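Local coordinates for AAEL008620-PA odorant-binding protein (Aedes aegypti, PDB 5V13) that binds juvenile hormone in the mosquito hemolymph as a secreted member of the odorant-binding protein family, at residues V51-D56 with S138-M143; K106-P111 with Y133-S138. All coordinates share one frame; numbering follows the deposited sequence.

Interaction 1: residues V51-D56 with S138-M143; sequences VKWHPD and STILRM. With JH3 (methyl (2E,6E)-9-[(2R)-3,3-dimethyloxiran-2-yl]-3,7-dimethylnona-2,6-dienoate), chain E.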
loop_
_atom_site.group_PDB
_atom_site.type_symbol
_atom_site.label_atom_id
_atom_site.label_comp_id
_atom_site.label_asym_id
_atom_site.label_seq_id
_atom_site.Cartn_x
_atom_site.Cartn_y
_atom_site.Cartn_z
ATOM N N VAL B 51 -15.252 -21.878 0.058
ATOM C CA VAL B 51 -14.235 -20.917 0.488
ATOM C C VAL B 51 -13.074 -21.584 1.208
ATOM O O VAL B 51 -12.051 -20.929 1.435
ATOM C CB VAL B 51 -14.832 -19.807 1.381
ATOM C CG1 VAL B 51 -15.938 -19.063 0.648
ATOM C CG2 VAL B 51 -15.341 -20.376 2.707
ATOM N N LYS B 52 -13.205 -22.859 1.583
ATOM C CA LYS B 52 -12.096 -23.677 2.066
ATOM C C LYS B 52 -11.453 -24.491 0.948
ATOM O O LYS B 52 -10.715 -25.447 1.224
ATOM C CB LYS B 52 -12.567 -24.619 3.179
ATOM C CG LYS B 52 -13.016 -23.928 4.450
ATOM C CD LYS B 52 -13.658 -24.945 5.389
ATOM C CE LYS B 52 -14.229 -24.286 6.630
ATOM N NZ LYS B 52 -15.105 -25.237 7.367
ATOM N N TRP B 53 -11.755 -24.152 -0.301
ATOM C CA TRP B 53 -11.120 -24.732 -1.482
ATOM C C TRP B 53 -11.391 -26.226 -1.652
ATOM O O TRP B 53 -10.605 -26.936 -2.286
ATOM C CB TRP B 53 -9.614 -24.463 -1.477
ATOM C CG TRP B 53 -9.284 -23.015 -1.680
ATOM C CD1 TRP B 53 -9.272 -22.028 -0.731
ATOM C CD2 TRP B 53 -8.912 -22.390 -2.911
ATOM N NE1 TRP B 53 -8.917 -20.827 -1.302
ATOM C CE2 TRP B 53 -8.683 -21.025 -2.638
ATOM C CE3 TRP B 53 -8.742 -22.853 -4.220
ATOM C CZ2 TRP B 53 -8.307 -20.116 -3.628
ATOM C CZ3 TRP B 53 -8.346 -21.949 -5.197
ATOM C CH2 TRP B 53 -8.140 -20.601 -4.898
ATOM N N HIS B 54 -12.503 -26.750 -1.146
ATOM C CA HIS B 54 -12.899 -28.125 -1.475
ATOM C C HIS B 54 -14.372 -28.190 -1.866
ATOM O O HIS B 54 -15.230 -28.621 -1.083
ATOM C CB HIS B 54 -12.552 -29.110 -0.349
ATOM C CG HIS B 54 -12.978 -28.680 1.021
ATOM N ND1 HIS B 54 -14.246 -28.907 1.511
ATOM C CD2 HIS B 54 -12.286 -28.092 2.025
ATOM C CE1 HIS B 54 -14.325 -28.451 2.749
ATOM N NE2 HIS B 54 -13.148 -27.953 3.086
ATOM N N PRO B 55 -14.693 -27.782 -3.094
ATOM C CA PRO B 55 -16.051 -27.989 -3.619
ATOM C C PRO B 55 -16.312 -29.466 -3.873
ATOM O O PRO B 55 -15.468 -30.173 -4.429
ATOM C CB PRO B 55 -16.060 -27.201 -4.938
ATOM C CG PRO B 55 -14.711 -26.468 -5.014
ATOM C CD PRO B 55 -13.780 -27.160 -4.075
ATOM N N ASP B 56 -17.502 -29.928 -3.491
ATOM C CA ASP B 56 -17.842 -31.329 -3.698
ATOM C C ASP B 56 -18.367 -31.528 -5.120
ATOM O O ASP B 56 -18.225 -30.666 -5.988
ATOM C CB ASP B 56 -18.824 -31.810 -2.627
ATOM C CG ASP B 56 -20.158 -31.065 -2.645
ATOM O OD1 ASP B 56 -20.481 -30.355 -3.629
ATOM O OD2 ASP B 56 -20.896 -31.208 -1.647
ATOM N N SER B 138 -2.845 -27.514 -3.313
ATOM C CA SER B 138 -2.270 -26.459 -2.476
ATOM C C SER B 138 -1.480 -25.448 -3.297
ATOM O O SER B 138 -1.379 -24.277 -2.902
ATOM C CB SER B 138 -1.383 -27.075 -1.391
ATOM O OG SER B 138 -0.259 -27.715 -1.965
ATOM N N THR B 139 -0.924 -25.872 -4.440
ATOM C CA THR B 139 -0.235 -24.933 -5.326
ATOM C C THR B 139 -1.227 -23.983 -5.996
ATOM O O THR B 139 -0.993 -22.776 -6.048
ATOM C CB THR B 139 0.575 -25.702 -6.377
ATOM O OG1 THR B 139 1.595 -26.480 -5.733
ATOM C CG2 THR B 139 1.224 -24.760 -7.385
ATOM N N ILE B 140 -2.352 -24.518 -6.488
ATOM C CA ILE B 140 -3.386 -23.692 -7.117
ATOM C C ILE B 140 -3.942 -22.676 -6.123
ATOM O O ILE B 140 -4.096 -21.492 -6.433
ATOM C CB ILE B 140 -4.504 -24.596 -7.669
ATOM C CG1 ILE B 140 -3.960 -25.487 -8.781
ATOM C CG2 ILE B 140 -5.732 -23.771 -8.108
ATOM C CD1 ILE B 140 -4.896 -26.693 -9.089
ATOM N N LEU B 141 -4.294 -23.141 -4.925
ATOM C CA LEU B 141 -4.777 -22.244 -3.879
ATOM C C LEU B 141 -3.834 -21.063 -3.695
ATOM O O LEU B 141 -4.253 -19.900 -3.701
ATOM C CB LEU B 141 -4.924 -23.031 -2.573
ATOM C CG LEU B 141 -5.455 -22.436 -1.264
ATOM C CD1 LEU B 141 -5.780 -23.591 -0.311
ATOM C CD2 LEU B 141 -4.472 -21.466 -0.579
ATOM N N ARG B 142 -2.545 -21.347 -3.561
ATOM C CA ARG B 142 -1.608 -20.279 -3.241
ATOM C C ARG B 142 -1.438 -19.306 -4.409
ATOM O O ARG B 142 -1.404 -18.088 -4.202
ATOM C CB ARG B 142 -0.273 -20.890 -2.821
ATOM C CG ARG B 142 0.634 -19.899 -2.165
ATOM C CD ARG B 142 1.517 -20.569 -1.136
ATOM N NE ARG B 142 2.128 -19.552 -0.294
ATOM C CZ ARG B 142 2.898 -19.810 0.754
ATOM N NH1 ARG B 142 3.164 -21.066 1.101
ATOM N NH2 ARG B 142 3.398 -18.802 1.452
ATOM N N MET B 143 -1.328 -19.818 -5.646
ATOM C CA MET B 143 -1.012 -18.941 -6.775
ATOM C C MET B 143 -2.193 -18.080 -7.186
ATOM O O MET B 143 -1.995 -17.077 -7.876
ATOM C CB MET B 143 -0.522 -19.759 -7.984
ATOM C CG MET B 143 -1.597 -20.627 -8.667
ATOM S SD MET B 143 -0.777 -21.889 -9.681
ATOM C CE MET B 143 -2.071 -22.452 -10.808
HETATM C C1 JH3 E . -13.674 -16.767 -1.297
HETATM O O2 JH3 E . -12.716 -16.598 -0.563
HETATM O O1 JH3 E . -14.744 -15.803 -1.242
HETATM C CM JH3 E . -14.593 -14.660 -0.397
HETATM C C2 JH3 E . -13.806 -17.879 -2.256
HETATM C C3 JH3 E . -12.950 -18.886 -2.452
HETATM C "C3'" JH3 E . -11.666 -19.061 -1.691
HETATM C C4 JH3 E . -13.321 -19.883 -3.524
HETATM C C5 JH3 E . -12.081 -20.215 -4.348
HETATM C C6 JH3 E . -12.504 -20.827 -5.665
HETATM C C7 JH3 E . -12.557 -22.150 -5.872
HETATM C "C7'" JH3 E . -12.231 -23.120 -4.767
HETATM C C8 JH3 E . -12.988 -22.648 -7.244
HETATM C C9 JH3 E . -11.872 -23.433 -7.955
HETATM C CA JH3 E . -10.544 -22.681 -7.972
HETATM O O3 JH3 E . -9.534 -23.325 -8.781
HETATM C CB JH3 E . -10.114 -22.142 -9.335
HETATM C "CB'" JH3 E . -9.303 -20.846 -9.231
HETATM C CC JH3 E . -10.965 -22.413 -10.567
#

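Interaction 2: residues K106-P111 with Y133-S138; sequences KNNAEP and YATHHS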
loop_
_atom_site.group_PDB
_atom_site.type_symbol
_atom_site.label_atom_id
_atom_site.label_comp_id
_atom_site.label_asym_id
_atom_site.label_seq_id
_atom_site.Cartn_x
_atom_site.Cartn_y
_atom_site.Cartn_z
ATOM N N LYS B 106 4.065 -27.395 -13.941
ATOM C CA LYS B 106 4.446 -27.163 -15.334
ATOM C C LYS B 106 4.373 -28.439 -16.171
ATOM O O LYS B 106 3.902 -28.410 -17.314
ATOM C CB LYS B 106 5.850 -26.579 -15.401
ATOM C CG LYS B 106 5.930 -25.115 -15.034
ATOM C CD LYS B 106 7.341 -24.614 -15.256
ATOM C CE LYS B 106 7.520 -23.214 -14.734
ATOM N NZ LYS B 106 8.980 -22.909 -14.613
ATOM N N ASN B 107 4.844 -29.568 -15.630
ATOM C CA ASN B 107 4.831 -30.810 -16.401
ATOM C C ASN B 107 3.419 -31.373 -16.567
ATOM O O ASN B 107 3.127 -32.023 -17.581
ATOM C CB ASN B 107 5.724 -31.863 -15.739
ATOM C CG ASN B 107 7.183 -31.442 -15.677
ATOM O OD1 ASN B 107 7.602 -30.510 -16.357
ATOM N ND2 ASN B 107 7.960 -32.133 -14.859
ATOM N N ASN B 108 2.541 -31.151 -15.592
ATOM C CA ASN B 108 1.239 -31.812 -15.573
ATOM C C ASN B 108 0.119 -31.011 -16.228
ATOM O O ASN B 108 -0.903 -31.606 -16.610
ATOM C CB ASN B 108 0.826 -32.121 -14.133
ATOM C CG ASN B 108 1.538 -33.330 -13.558
ATOM O OD1 ASN B 108 1.867 -34.281 -14.269
ATOM N ND2 ASN B 108 1.756 -33.307 -12.253
ATOM N N ALA B 109 0.272 -29.689 -16.353
ATOM C CA ALA B 109 -0.842 -28.839 -16.769
ATOM C C ALA B 109 -1.399 -29.257 -18.124
ATOM O O ALA B 109 -2.606 -29.503 -18.262
ATOM C CB ALA B 109 -0.404 -27.371 -16.793
ATOM N N GLU B 110 -0.537 -29.355 -19.141
ATOM C CA GLU B 110 -1.034 -29.709 -20.470
ATOM C C GLU B 110 -1.594 -31.126 -20.525
ATOM O O GLU B 110 -2.725 -31.298 -21.018
ATOM C CB GLU B 110 0.059 -29.478 -21.521
ATOM C CG GLU B 110 -0.440 -29.617 -22.950
ATOM C CD GLU B 110 0.688 -29.673 -23.964
ATOM O OE1 GLU B 110 0.437 -30.114 -25.109
ATOM O OE2 GLU B 110 1.825 -29.282 -23.616
ATOM N N PRO B 111 -0.910 -32.170 -20.033
ATOM C CA PRO B 111 -1.509 -33.510 -20.146
ATOM C C PRO B 111 -2.798 -33.675 -19.356
ATOM O O PRO B 111 -3.733 -34.317 -19.854
ATOM C CB PRO B 111 -0.396 -34.455 -19.655
ATOM C CG PRO B 111 0.622 -33.612 -19.015
ATOM C CD PRO B 111 0.503 -32.236 -19.606
ATOM N N TYR B 133 -6.763 -30.532 -10.361
ATOM C CA TYR B 133 -7.047 -29.831 -9.121
ATOM C C TYR B 133 -6.658 -30.670 -7.909
ATOM O O TYR B 133 -6.153 -30.134 -6.914
ATOM C CB TYR B 133 -8.524 -29.444 -9.071
ATOM C CG TYR B 133 -8.864 -28.543 -7.909
ATOM C CD1 TYR B 133 -8.455 -27.219 -7.898
ATOM C CD2 TYR B 133 -9.606 -29.016 -6.833
ATOM C CE1 TYR B 133 -8.759 -26.390 -6.845
ATOM C CE2 TYR B 133 -9.916 -28.194 -5.770
ATOM C CZ TYR B 133 -9.495 -26.882 -5.787
ATOM O OH TYR B 133 -9.815 -26.054 -4.737
ATOM N N ALA B 134 -6.884 -31.986 -7.970
ATOM C CA ALA B 134 -6.539 -32.839 -6.834
ATOM C C ALA B 134 -5.032 -32.955 -6.684
ATOM O O ALA B 134 -4.510 -32.950 -5.563
ATOM C CB ALA B 134 -7.173 -34.228 -6.991
ATOM N N THR B 135 -4.319 -33.019 -7.807
ATOM C CA THR B 135 -2.883 -33.249 -7.795
ATOM C C THR B 135 -2.101 -32.006 -7.392
ATOM O O THR B 135 -1.010 -32.136 -6.819
ATOM C CB THR B 135 -2.437 -33.747 -9.178
ATOM O OG1 THR B 135 -3.218 -34.892 -9.548
ATOM C CG2 THR B 135 -0.955 -34.133 -9.187
ATOM N N HIS B 136 -2.635 -30.803 -7.662
ATOM C CA HIS B 136 -1.922 -29.555 -7.402
ATOM C C HIS B 136 -2.731 -28.605 -6.528
ATOM O O HIS B 136 -2.575 -27.388 -6.620
ATOM C CB HIS B 136 -1.527 -28.885 -8.718
ATOM C CG HIS B 136 -0.610 -29.731 -9.539
ATOM N ND1 HIS B 136 0.716 -29.920 -9.210
ATOM C CD2 HIS B 136 -0.840 -30.496 -10.632
ATOM C CE1 HIS B 136 1.272 -30.739 -10.085
ATOM N NE2 HIS B 136 0.351 -31.100 -10.961
ATOM N N HIS B 137 -3.578 -29.165 -5.664
ATOM C CA HIS B 137 -4.522 -28.395 -4.859
ATOM C C HIS B 137 -3.852 -27.224 -4.137
ATOM O O HIS B 137 -4.245 -26.063 -4.302
ATOM C CB HIS B 137 -5.191 -29.346 -3.856
ATOM C CG HIS B 137 -6.235 -28.700 -3.004
ATOM N ND1 HIS B 137 -5.949 -28.134 -1.781
ATOM C CD2 HIS B 137 -7.566 -28.540 -3.194
ATOM C CE1 HIS B 137 -7.060 -27.644 -1.257
ATOM N NE2 HIS B 137 -8.054 -27.879 -2.094
ATOM N N SER B 138 -2.845 -27.514 -3.313
ATOM C CA SER B 138 -2.270 -26.459 -2.476
ATOM C C SER B 138 -1.480 -25.448 -3.297
ATOM O O SER B 138 -1.379 -24.277 -2.902
ATOM C CB SER B 138 -1.383 -27.075 -1.391
ATOM O OG SER B 138 -0.259 -27.715 -1.965
#

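Interaction 1: residues V51-D56 with S138-M143
The indole of W53 is sandwiched between L141 of helix 137-143 and the bound hormone JH3. L141 CG stands 3.6 Å from the centroid of the five-membered ring of W53, only 3° off the ring normal. This is a CH-pi contact over the face. L141 CD1 covers the same face closer to the root of the ring, 3.8 Å from W53 CG. The leucine gets there with its CG anti to the backbone N (chi1 -178°), which swings the branched end over the indole. Beyond the leucine side chain, L141 CA lies 3.8 Å from W53 CZ3, so the helix backbone also comes close to the six-membered ring.

The opposite face of W53 belongs to JH3. Hormone atom C5 sits over it, offset toward the rim. The methyl C3' of JH3 comes to 3.3 Å from W53 NE1, and the methyl C7' to 3.5 Å from W53 CE3. One methyl thus lies by the pyrrole nitrogen, the other by the six-membered ring. I140 adds a looser touch: its CG2 approaches W53 CZ3 obliquely at 4.3 Å and is 3.9 Å from the epoxide oxygen O3 of JH3. V51 CG1 lies beside the ester end of the hormone.

No hydrogen bond joins the two segments, and all three touching residues are buried. W53 has positive phi (64°) and is the C-prime residue of a Schellman motif that ends helix 44-51. The indole leaves the chain just past this helix end. Together V51, W53 and I140 form part of the JH3 pocket, a largely apolar ligand site walled mostly by helices, in which Y129 OH also hydrogen-bonds to the hormone.

Interaction 2: residues K106-P111 with Y133-S138
N108 of helix 99-113 and H136 are joined by one hydrogen bond. The side-chain amide of N108 donates through ND2 to NE2 of H136 at 2.9 Å. The bond is fairly straight, with an N-H...acceptor angle of 160°. ND2 meets the imidazole at its edge and lies close to the ring plane. The acceptor in turn lies near the amide plane. The two planes are still 50° apart, because amide and ring are twisted about the line of the bond. Both residues hold CG anti to their own carbonyl carbon (chi1 -77° in N108, -61° in H136), which brings amide and imidazole together. With NE2 as acceptor, the ring is probably neutral, with its proton on ND1.

Van der Waals contacts are few. N108 CB approaches H136 NE2 at 3.4 Å. T135 CG2 lies over one face of the H136 ring, offset toward its rim, and reaches N108 ND2 at 4.2 Å. The hydroxyl of T135 is engaged elsewhere, with T131 O of its own helix. Around the bond, the H136 ring also meets the ring of F132 and touches A104 and L105 of helix 99-113.

H136 breaks the helical path. It ends helix 122-135 and takes the N-cap position of helix 137-143. The contact therefore ties a helix-to-helix junction to helix 99-113 in the predominantly helical PBP/GOBP fold.

Overall arrangement
Interactions 1 and 2 share S138 and both use helix 137-143. Their centres are 12 Å apart. Between them, the W53 carbonyl of interaction 1 receives two probable hydrogen bonds from the 133-138 segment. W53 O is 2.7 Å from Y133 OH and also 2.7 Å from H137 NE2. I140 CD1 packs on Y133 CD1 at 3.8 Å. Interaction 1 lies at the hormone itself, and Y133 also belongs to the JH3 pocket. Interaction 2 sits farther out, with the H136 side chain about 10 Å from JH3. Helix 99-113 is thus linked to the pocket wall through H136, between helices 122-135 and 137-143.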